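Local coordinates for tyrocidine synthase 3 (Brevibacillus parabrevis, PDB 4MRT), which probably carries amino acids and growing peptides as thioesters on a phosphopantetheine arm during the non-ribosomal synthesis of tyrocidine, at residues A[68-73]-A[77-82]; A[48-53]-A[60-65]; A[8-13]-A[17-22]. The protein carries 1 engineered substitution. All coordinates share one frame; numbering follows the deposited sequence.

Interaction 1: residues A[68-73]-A[77-82]; sequences FAQPTI and AQYVAT. With COA (coenzyme A), chain D.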
loop_
_atom_site.group_PDB
_atom_site.type_symbol
_atom_site.label_atom_id
_atom_site.label_comp_id
_atom_site.label_asym_id
_atom_site.label_seq_id
_atom_site.Cartn_x
_atom_site.Cartn_y
_atom_site.Cartn_z
ATOM N N PHE A 68 -8.782 8.924 -2.434
ATOM C CA PHE A 68 -8.171 8.126 -3.510
ATOM C C PHE A 68 -8.725 8.441 -4.898
ATOM O O PHE A 68 -8.006 8.382 -5.895
ATOM C CB PHE A 68 -8.345 6.640 -3.198
ATOM C CG PHE A 68 -7.306 6.114 -2.282
ATOM C CD1 PHE A 68 -6.103 5.636 -2.792
ATOM C CD2 PHE A 68 -7.507 6.104 -0.919
ATOM C CE1 PHE A 68 -5.138 5.149 -1.948
ATOM C CE2 PHE A 68 -6.531 5.622 -0.071
ATOM C CZ PHE A 68 -5.351 5.143 -0.577
ATOM N N ALA A 69 -10.021 8.747 -4.953
ATOM C CA ALA A 69 -10.720 9.007 -6.204
ATOM C C ALA A 69 -10.321 10.342 -6.845
ATOM O O ALA A 69 -10.233 10.435 -8.057
ATOM C CB ALA A 69 -12.218 8.978 -5.955
ATOM N N GLN A 70 -10.085 11.361 -6.014
ATOM C CA GLN A 70 -9.763 12.704 -6.461
ATOM C C GLN A 70 -8.675 13.300 -5.504
ATOM O O GLN A 70 -8.971 14.130 -4.661
ATOM C CB GLN A 70 -11.044 13.549 -6.510
ATOM C CG GLN A 70 -11.726 13.749 -5.167
ATOM C CD GLN A 70 -13.192 14.164 -5.266
ATOM O OE1 GLN A 70 -13.913 13.738 -6.161
ATOM N NE2 GLN A 70 -13.649 14.962 -4.295
ATOM N N PRO A 71 -7.418 12.834 -5.638
ATOM C CA PRO A 71 -6.304 13.057 -4.703
ATOM C C PRO A 71 -5.577 14.377 -4.917
ATOM O O PRO A 71 -4.340 14.389 -5.063
ATOM C CB PRO A 71 -5.358 11.910 -5.024
ATOM C CG PRO A 71 -5.521 11.743 -6.483
ATOM C CD PRO A 71 -6.978 12.019 -6.781
ATOM N N THR A 72 -6.345 15.459 -4.969
ATOM C CA THR A 72 -5.805 16.814 -5.099
ATOM C C THR A 72 -6.471 17.678 -4.044
ATOM O O THR A 72 -7.607 17.421 -3.604
ATOM C CB THR A 72 -6.044 17.441 -6.504
ATOM O OG1 THR A 72 -7.448 17.490 -6.778
ATOM C CG2 THR A 72 -5.338 16.672 -7.618
ATOM N N ILE A 73 -5.728 18.689 -3.589
ATOM C CA ILE A 73 -6.227 19.665 -2.643
ATOM C C ILE A 73 -7.466 20.408 -3.153
ATOM O O ILE A 73 -8.391 20.678 -2.387
ATOM C CB ILE A 73 -5.107 20.681 -2.284
ATOM C CG1 ILE A 73 -4.130 20.026 -1.290
ATOM C CG2 ILE A 73 -5.707 21.946 -1.670
ATOM C CD1 ILE A 73 -2.775 20.695 -1.227
ATOM N N ALA A 77 -10.662 20.234 -0.960
ATOM C CA ALA A 77 -11.198 21.506 -0.471
ATOM C C ALA A 77 -12.680 21.636 -0.841
ATOM O O ALA A 77 -13.507 21.963 0.014
ATOM C CB ALA A 77 -10.406 22.677 -1.040
ATOM N N GLN A 78 -13.002 21.357 -2.106
ATOM C CA GLN A 78 -14.386 21.400 -2.596
ATOM C C GLN A 78 -15.278 20.555 -1.715
ATOM O O GLN A 78 -16.223 21.060 -1.138
ATOM C CB GLN A 78 -14.476 20.910 -4.043
ATOM N N TYR A 79 -14.926 19.269 -1.596
ATOM C CA TYR A 79 -15.634 18.299 -0.752
ATOM C C TYR A 79 -15.775 18.776 0.696
ATOM O O TYR A 79 -16.844 18.707 1.272
ATOM C CB TYR A 79 -14.890 16.952 -0.777
ATOM C CG TYR A 79 -15.621 15.815 -0.099
ATOM C CD1 TYR A 79 -15.447 15.551 1.266
ATOM C CD2 TYR A 79 -16.487 14.989 -0.826
ATOM C CE1 TYR A 79 -16.127 14.498 1.891
ATOM C CE2 TYR A 79 -17.163 13.939 -0.219
ATOM C CZ TYR A 79 -16.984 13.694 1.134
ATOM O OH TYR A 79 -17.672 12.651 1.726
ATOM N N VAL A 80 -14.678 19.245 1.280
ATOM C CA VAL A 80 -14.679 19.713 2.665
ATOM C C VAL A 80 -15.548 20.961 2.845
ATOM O O VAL A 80 -16.343 21.034 3.789
ATOM C CB VAL A 80 -13.242 20.000 3.160
ATOM C CG1 VAL A 80 -13.249 20.809 4.443
ATOM C CG2 VAL A 80 -12.493 18.687 3.365
ATOM N N ALA A 81 -15.394 21.934 1.944
ATOM C CA ALA A 81 -16.152 23.179 2.033
ATOM C C ALA A 81 -17.646 22.874 2.011
ATOM O O ALA A 81 -18.373 23.270 2.922
ATOM C CB ALA A 81 -15.782 24.123 0.906
ATOM N N THR A 82 -18.092 22.150 0.989
ATOM C CA THR A 82 -19.495 21.756 0.895
ATOM C C THR A 82 -19.824 20.629 1.886
ATOM O O THR A 82 -19.873 19.460 1.506
ATOM C CB THR A 82 -19.907 21.360 -0.548
ATOM O OG1 THR A 82 -21.260 20.893 -0.534
ATOM C CG2 THR A 82 -19.015 20.271 -1.153
HETATM N N1A COA D . -6.239 -3.715 -4.075
HETATM C C2A COA D . -5.091 -4.419 -4.018
HETATM N N3A COA D . -3.904 -3.948 -4.397
HETATM C C4A COA D . -3.809 -2.693 -4.902
HETATM C C5A COA D . -5.011 -1.861 -5.016
HETATM C C6A COA D . -6.271 -2.452 -4.563
HETATM N N6A COA D . -7.407 -1.733 -4.641
HETATM N N7A COA D . -4.638 -0.675 -5.535
HETATM C C8A COA D . -3.308 -0.747 -5.762
HETATM N N9A COA D . -2.826 -1.958 -5.394
HETATM C C1B COA D . -1.411 -2.402 -5.436
HETATM C C2B COA D . -0.631 -1.840 -6.610
HETATM O O2B COA D . 0.183 -2.900 -7.150
HETATM C C3B COA D . 0.263 -0.803 -5.940
HETATM O O3B COA D . 1.506 -0.620 -6.602
HETATM P P3B COA D . 1.872 0.702 -7.461
HETATM O O7A COA D . 3.365 0.814 -7.405
HETATM O O8A COA D . 1.393 0.427 -8.862
HETATM O O9A COA D . 1.117 1.807 -6.795
HETATM C C4B COA D . 0.521 -1.469 -4.609
HETATM O O4B COA D . -0.736 -1.972 -4.232
HETATM C C5B COA D . 1.070 -0.578 -3.524
HETATM O O5B COA D . 0.863 -1.233 -2.275
HETATM P P1A COA D . 1.317 -0.453 -0.948
HETATM O O1A COA D . 2.768 -0.096 -1.078
HETATM O O2A COA D . 0.920 -1.315 0.225
HETATM O O3A COA D . 0.485 0.897 -1.068
HETATM P P2A COA D . -0.309 1.573 0.155
HETATM O O4A COA D . 0.137 1.065 1.519
HETATM O O5A COA D . -0.241 3.093 -0.065
HETATM O O6A COA D . -1.877 1.199 -0.066
HETATM C CBP COA D . -3.863 -0.038 -0.823
HETATM C CCP COA D . -2.385 0.311 -1.054
HETATM C CDP COA D . -4.526 0.121 0.537
HETATM C CEP COA D . -4.580 -0.781 -1.923
HETATM C CAP COA D . -4.401 1.392 -1.293
HETATM O OAP COA D . -3.839 1.831 -2.543
HETATM C C9P COA D . -5.921 1.549 -1.474
HETATM O O9P COA D . -6.693 1.564 -0.515
HETATM N N8P COA D . -6.396 1.662 -2.720
HETATM C C7P COA D . -7.829 1.720 -3.003
HETATM C C6P COA D . -8.371 3.140 -3.056
HETATM C C5P COA D . -9.832 3.145 -3.494
HETATM O O5P COA D . -10.655 2.755 -2.686
HETATM N N4P COA D . -10.149 3.600 -4.731
HETATM C C3P COA D . -11.522 3.628 -5.264
HETATM C C2P COA D . -12.070 5.028 -5.573
HETATM S S1P COA D . -13.854 4.990 -5.984
#
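The opening turn of helix 73-81 joins Ile73 to Ala77 as a helical i to i+4 pair. Ala77 N donates to Ile73 O at 2.7 Å with an N-H...O angle of 165°, and the same helical turn brings Ala77 CB to 3.1 Å from Ile73 O. Thr72 is the N-cap, and its OG1 makes a weak hydrogen bond to Ala75 N. Gln70, just past the end of helix 64-69, lays its amide against Tyr79 without a hydrogen bond: Gln70 NE2 lies 4.2 Å from Tyr79 CB and meets the ring obliquely. Between the two helices Pro71 forms the centre of an inverse gamma turn, closed by a weak bond from Thr72 N to Gln70 O. This short connection separates the last two helices of the peptidyl carrier fold, a small helical bundle, and helix 64-69 ahead of it also takes part in coenzyme A binding. The Phe68 ring turns one face to the pantetheine arm, where COA C6P sits 3.2 Å above the ring plane, displaced toward the rim. Its chi1 of -84° puts CG beside the backbone N and lays the ring along the arm, with Phe68 CE1 approaching COA OAP at 3.6 Å. Phe68 CB adds a contact of 3.5 Å to COA C6P. Phe38 stacks on the Phe68 ring, and Phe68 also packs on an apolar side chain of another protein chain, so the arm lies near that interface. Nearer the thiol end, Ala69 CB touches COA C2P at 4.0 Å.

Interaction 2: residues A[48-53]-A[60-65]; sequences MAVAAQ and VELPLK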
loop_
_atom_site.group_PDB
_atom_site.type_symbol
_atom_site.label_atom_id
_atom_site.label_comp_id
_atom_site.label_asym_id
_atom_site.label_seq_id
_atom_site.Cartn_x
_atom_site.Cartn_y
_atom_site.Cartn_z
ATOM N N MET A 48 -4.639 8.288 5.891
ATOM C CA MET A 48 -5.445 8.165 7.131
ATOM C C MET A 48 -5.179 9.380 8.013
ATOM O O MET A 48 -6.100 9.941 8.565
ATOM C CB MET A 48 -5.104 6.941 7.995
ATOM C CG MET A 48 -5.122 5.560 7.362
ATOM S SD MET A 48 -6.658 5.179 6.529
ATOM C CE MET A 48 -6.154 5.660 4.890
ATOM N N ALA A 49 -3.900 9.699 8.194
ATOM C CA ALA A 49 -3.490 10.891 8.915
ATOM C C ALA A 49 -4.103 12.134 8.292
ATOM O O ALA A 49 -4.557 13.014 9.024
ATOM C CB ALA A 49 -1.978 11.015 8.942
ATOM N N VAL A 50 -4.126 12.225 6.963
ATOM C CA VAL A 50 -4.801 13.357 6.313
ATOM C C VAL A 50 -6.277 13.438 6.695
ATOM O O VAL A 50 -6.755 14.527 7.030
ATOM C CB VAL A 50 -4.651 13.371 4.775
ATOM C CG1 VAL A 50 -5.597 14.387 4.120
ATOM C CG2 VAL A 50 -3.223 13.683 4.392
ATOM N N ALA A 51 -6.992 12.311 6.631
ATOM C CA ALA A 51 -8.412 12.253 6.977
ATOM C C ALA A 51 -8.684 12.553 8.463
ATOM O O ALA A 51 -9.662 13.230 8.807
ATOM C CB ALA A 51 -8.983 10.892 6.597
ATOM N N ALA A 52 -7.821 12.063 9.346
ATOM C CA ALA A 52 -7.927 12.411 10.771
ATOM C C ALA A 52 -7.823 13.941 11.024
ATOM O O ALA A 52 -8.590 14.508 11.814
ATOM C CB ALA A 52 -6.883 11.666 11.581
ATOM N N GLN A 53 -6.892 14.599 10.346
ATOM C CA GLN A 53 -6.672 16.028 10.564
ATOM C C GLN A 53 -7.747 16.892 9.903
ATOM O O GLN A 53 -7.995 18.009 10.358
ATOM C CB GLN A 53 -5.285 16.453 10.090
ATOM C CG GLN A 53 -4.228 15.460 10.508
ATOM C CD GLN A 53 -2.876 16.053 10.772
ATOM O OE1 GLN A 53 -2.023 15.405 11.378
ATOM N NE2 GLN A 53 -2.659 17.274 10.319
ATOM N N VAL A 60 -15.402 17.328 9.543
ATOM C CA VAL A 60 -15.888 16.667 8.337
ATOM C C VAL A 60 -15.253 15.279 8.211
ATOM O O VAL A 60 -14.041 15.109 8.353
ATOM C CB VAL A 60 -15.598 17.491 7.060
ATOM C CG1 VAL A 60 -16.047 16.734 5.806
ATOM C CG2 VAL A 60 -16.279 18.852 7.134
ATOM N N GLU A 61 -16.105 14.301 7.949
ATOM C CA GLU A 61 -15.699 12.928 7.726
ATOM C C GLU A 61 -15.236 12.829 6.287
ATOM O O GLU A 61 -16.039 12.973 5.370
ATOM C CB GLU A 61 -16.888 11.989 7.941
ATOM C CG GLU A 61 -16.500 10.562 8.279
ATOM C CD GLU A 61 -16.429 10.320 9.779
ATOM O OE1 GLU A 61 -16.816 9.213 10.215
ATOM O OE2 GLU A 61 -15.993 11.231 10.522
ATOM N N LEU A 62 -13.940 12.615 6.083
ATOM C CA LEU A 62 -13.405 12.432 4.735
ATOM C C LEU A 62 -13.300 10.936 4.443
ATOM O O LEU A 62 -12.349 10.292 4.888
ATOM C CB LEU A 62 -12.030 13.090 4.613
ATOM C CG LEU A 62 -11.267 12.964 3.298
ATOM C CD1 LEU A 62 -12.142 13.415 2.145
ATOM C CD2 LEU A 62 -9.977 13.771 3.341
ATOM N N PRO A 63 -14.267 10.374 3.684
ATOM C CA PRO A 63 -14.121 8.956 3.377
ATOM C C PRO A 63 -12.844 8.741 2.574
ATOM O O PRO A 63 -12.466 9.561 1.739
ATOM C CB PRO A 63 -15.381 8.636 2.558
ATOM C CG PRO A 63 -16.349 9.739 2.888
ATOM C CD PRO A 63 -15.459 10.942 3.035
ATOM N N LEU A 64 -12.142 7.662 2.865
ATOM C CA LEU A 64 -10.868 7.430 2.226
ATOM C C LEU A 64 -11.003 7.259 0.735
ATOM O O LEU A 64 -10.138 7.717 -0.011
ATOM C CB LEU A 64 -10.146 6.255 2.860
ATOM C CG LEU A 64 -9.298 6.609 4.087
ATOM C CD1 LEU A 64 -8.267 7.675 3.760
ATOM C CD2 LEU A 64 -10.127 7.048 5.282
ATOM N N LYS A 65 -12.087 6.621 0.303
ATOM C CA LYS A 65 -12.338 6.387 -1.111
ATOM C C LYS A 65 -12.414 7.704 -1.887
ATOM O O LYS A 65 -12.020 7.764 -3.039
ATOM C CB LYS A 65 -13.615 5.543 -1.329
ATOM C CG LYS A 65 -14.930 6.298 -1.168
ATOM C CD LYS A 65 -16.119 5.387 -0.882
ATOM C CE LYS A 65 -16.262 4.302 -1.940
ATOM N NZ LYS A 65 -17.640 3.723 -1.982
HETATM O O HOH W 1 -12.211 12.437 8.275
#
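In Met48, chi1 (-54°) sets CG beside the backbone N, and bends at chi2 and chi3 then curl the chain, whose first bond leaves helix 44-58 pointing away, so that its thioether comes back to Leu64. The two side chains cross at about a right angle, with Met48 SD 3.9 Å from Leu64 CG. CE is modelled still nearer to the leucine, but too close to be trusted in detail. Leu64 CD2 reaches Ala51 CB at 4.2 Å. Ala51 is where the two backbones come closest: its CB lies 3.8 Å from Leu62 O and 4.2 Å from Leu62 CB, the short methyl facing the 60-65 backbone directly. The contact thus joins helix 44-58 of the carrier-protein bundle to the connection that leads from it into helix 64-69, with Pro63 at the N-cap of the latter. A water fastens the polar backbone beside this apolar seam. It donates to Ala51 O at 2.7 Å and, over a longer path, to Val60 O, while it accepts the N-H of Leu62 at 2.8 Å from Leu62 N, tying the helix to the connection although no direct hydrogen bond spans them. Deeper in the bundle Leu62 CD2 makes a loose contact with Val50 CG1 at 4.5 Å. Val50 goes on to rest against Trp22 and Val25 of helix 13-26, and Leu62 against Leu76 and Tyr79 of helix 73-81. Met48 and Leu64 also pack against apolar and aromatic side chains of a second protein chain.

Interaction 3: residues A[8-13]-A[17-22]; sequences VAPTNA and KLAEIW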
loop_
_atom_site.group_PDB
_atom_site.type_symbol
_atom_site.label_atom_id
_atom_site.label_comp_id
_atom_site.label_asym_id
_atom_site.label_seq_id
_atom_site.Cartn_x
_atom_site.Cartn_y
_atom_site.Cartn_z
ATOM N N VAL A 8 0.029 24.878 -8.952
ATOM C CA VAL A 8 -0.988 25.908 -8.775
ATOM C C VAL A 8 -1.063 26.296 -7.306
ATOM O O VAL A 8 -1.354 25.470 -6.443
ATOM C CB VAL A 8 -2.390 25.452 -9.291
ATOM C CG1 VAL A 8 -3.403 26.582 -9.190
ATOM C CG2 VAL A 8 -2.288 24.933 -10.719
ATOM N N ALA A 9 -0.817 27.574 -7.015
ATOM C CA ALA A 9 -0.796 28.042 -5.630
ATOM C C ALA A 9 -2.217 27.987 -5.105
ATOM O O ALA A 9 -3.149 28.131 -5.895
ATOM C CB ALA A 9 -0.257 29.469 -5.552
ATOM N N PRO A 10 -2.393 27.764 -3.785
ATOM C CA PRO A 10 -3.721 27.822 -3.182
ATOM C C PRO A 10 -4.410 29.174 -3.364
ATOM O O PRO A 10 -3.743 30.227 -3.323
ATOM C CB PRO A 10 -3.458 27.559 -1.705
ATOM C CG PRO A 10 -2.194 26.755 -1.670
ATOM C CD PRO A 10 -1.414 27.094 -2.908
ATOM N N THR A 11 -5.727 29.130 -3.556
ATOM C CA THR A 11 -6.522 30.308 -3.900
ATOM C C THR A 11 -7.529 30.708 -2.814
ATOM O O THR A 11 -8.249 31.696 -2.968
ATOM C CB THR A 11 -7.317 30.046 -5.193
ATOM O OG1 THR A 11 -8.302 29.031 -4.955
ATOM C CG2 THR A 11 -6.385 29.597 -6.313
ATOM N N ASN A 12 -7.603 29.940 -1.735
ATOM C CA ASN A 12 -8.524 30.244 -0.629
ATOM C C ASN A 12 -8.062 29.579 0.659
ATOM O O ASN A 12 -7.100 28.801 0.652
ATOM C CB ASN A 12 -9.981 29.867 -0.970
ATOM C CG ASN A 12 -10.213 28.362 -1.060
ATOM O OD1 ASN A 12 -9.974 27.611 -0.103
ATOM N ND2 ASN A 12 -10.733 27.923 -2.196
ATOM N N ALA A 13 -8.743 29.888 1.760
ATOM C CA ALA A 13 -8.303 29.460 3.091
ATOM C C ALA A 13 -8.331 27.937 3.281
ATOM O O ALA A 13 -7.499 27.383 4.001
ATOM C CB ALA A 13 -9.141 30.136 4.166
ATOM N N LYS A 17 -4.997 25.640 4.010
ATOM C CA LYS A 17 -4.968 24.840 5.216
ATOM C C LYS A 17 -4.724 23.356 4.903
ATOM O O LYS A 17 -3.869 22.715 5.509
ATOM C CB LYS A 17 -6.287 25.019 5.981
ATOM C CG LYS A 17 -6.367 24.295 7.306
ATOM C CD LYS A 17 -5.133 24.596 8.146
ATOM C CE LYS A 17 -5.436 24.670 9.635
ATOM N NZ LYS A 17 -4.694 25.801 10.267
ATOM N N LEU A 18 -5.463 22.832 3.931
ATOM C CA LEU A 18 -5.252 21.480 3.452
ATOM C C LEU A 18 -3.835 21.278 2.933
ATOM O O LEU A 18 -3.252 20.202 3.108
ATOM C CB LEU A 18 -6.261 21.152 2.350
ATOM C CG LEU A 18 -7.687 20.944 2.845
ATOM C CD1 LEU A 18 -8.628 20.654 1.683
ATOM C CD2 LEU A 18 -7.740 19.837 3.890
ATOM N N ALA A 19 -3.289 22.308 2.288
ATOM C CA ALA A 19 -1.897 22.268 1.846
ATOM C C ALA A 19 -0.992 22.166 3.050
ATOM O O ALA A 19 -0.011 21.430 3.012
ATOM C CB ALA A 19 -1.539 23.481 1.005
ATOM N N GLU A 20 -1.340 22.871 4.130
ATOM C CA GLU A 20 -0.499 22.884 5.331
ATOM C C GLU A 20 -0.583 21.522 6.000
ATOM O O GLU A 20 0.414 20.971 6.468
ATOM C CB GLU A 20 -0.899 23.986 6.332
ATOM C CG GLU A 20 -0.982 25.439 5.830
ATOM C CD GLU A 20 -0.043 25.821 4.680
ATOM O OE1 GLU A 20 1.153 25.445 4.710
ATOM O OE2 GLU A 20 -0.495 26.549 3.751
ATOM N N ILE A 21 -1.787 20.979 6.039
ATOM C CA ILE A 21 -1.979 19.630 6.538
ATOM C C ILE A 21 -1.155 18.599 5.730
ATOM O O ILE A 21 -0.455 17.761 6.303
ATOM C CB ILE A 21 -3.469 19.252 6.532
ATOM C CG1 ILE A 21 -4.201 20.050 7.613
ATOM C CG2 ILE A 21 -3.632 17.761 6.766
ATOM C CD1 ILE A 21 -5.716 20.011 7.538
ATOM N N TRP A 22 -1.234 18.677 4.411
ATOM C CA TRP A 22 -0.535 17.731 3.536
ATOM C C TRP A 22 0.987 17.864 3.684
ATOM O O TRP A 22 1.710 16.866 3.734
ATOM C CB TRP A 22 -0.895 17.984 2.075
ATOM C CG TRP A 22 -2.178 17.395 1.607
ATOM C CD1 TRP A 22 -3.311 17.180 2.333
ATOM C CD2 TRP A 22 -2.473 16.981 0.264
ATOM N NE1 TRP A 22 -4.286 16.627 1.530
ATOM C CE2 TRP A 22 -3.798 16.496 0.259
ATOM C CE3 TRP A 22 -1.739 16.964 -0.933
ATOM C CZ2 TRP A 22 -4.411 16.002 -0.907
ATOM C CZ3 TRP A 22 -2.356 16.479 -2.085
ATOM C CH2 TRP A 22 -3.666 16.005 -2.057
#
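Pro10 is the first residue of 8-13 to meet the helix: its CG touches Ala19 CB at 4.3 Å, an apolar contact between the N-terminal arm and the flank of helix 13-26. Thr11 follows and directs OG1 to the carboxylate oxygen OE1 of Glu15. Asn12 is the N-cap, its OD1 accepting a hydrogen bond from Glu15 N and a weak one from Val14 N. Ala13 then enters the helix, and its carbonyl takes the N-H of Lys17 at 3.0 Å between Ala13 O and Lys17 N, with an N-H...O angle of 156°. Lys17 CB lies 3.3 Å from Ala13 O. With CG anti to the backbone N (chi1 -177°), the lysine chain leads away from 8-13 toward helix 44-58, where NZ makes a weak, long ion pair with Glu57 and the chain touches Tyr58. The helix therefore starts with amides of its first turn partly answered by Asn12 OD1, an acceptor that would also suit the positive end of the helix dipole. Farther back along the arm, Val8 pairs by backbone hydrogen bonds with Ile33, which holds the arm to the long loop as well. Polar capping and backbone pairing thus supplement a modest apolar contact of one proline with one alanine.

Overall arrangement
From the N terminus, interaction 3 comes first, closing a short loop across the start of helix 13-26 and setting the arm against it. The chain then runs through a long loop into helix 44-58, and interaction 2 closes the turn that leads to helix 64-69. Interaction 1 follows, linking the end of that helix to helix 73-81. The three loops lie in series, neither nested nor crossed, yet they meet in space. Val80 packs on Val60 between interactions 1 and 2, while Pro71 O packs on Trp22 and Ala77 N on Leu18 between 1 and 3. Interactions 2 and 3 lie on opposite sides of the chain's centre, their own centres about 16 Å apart.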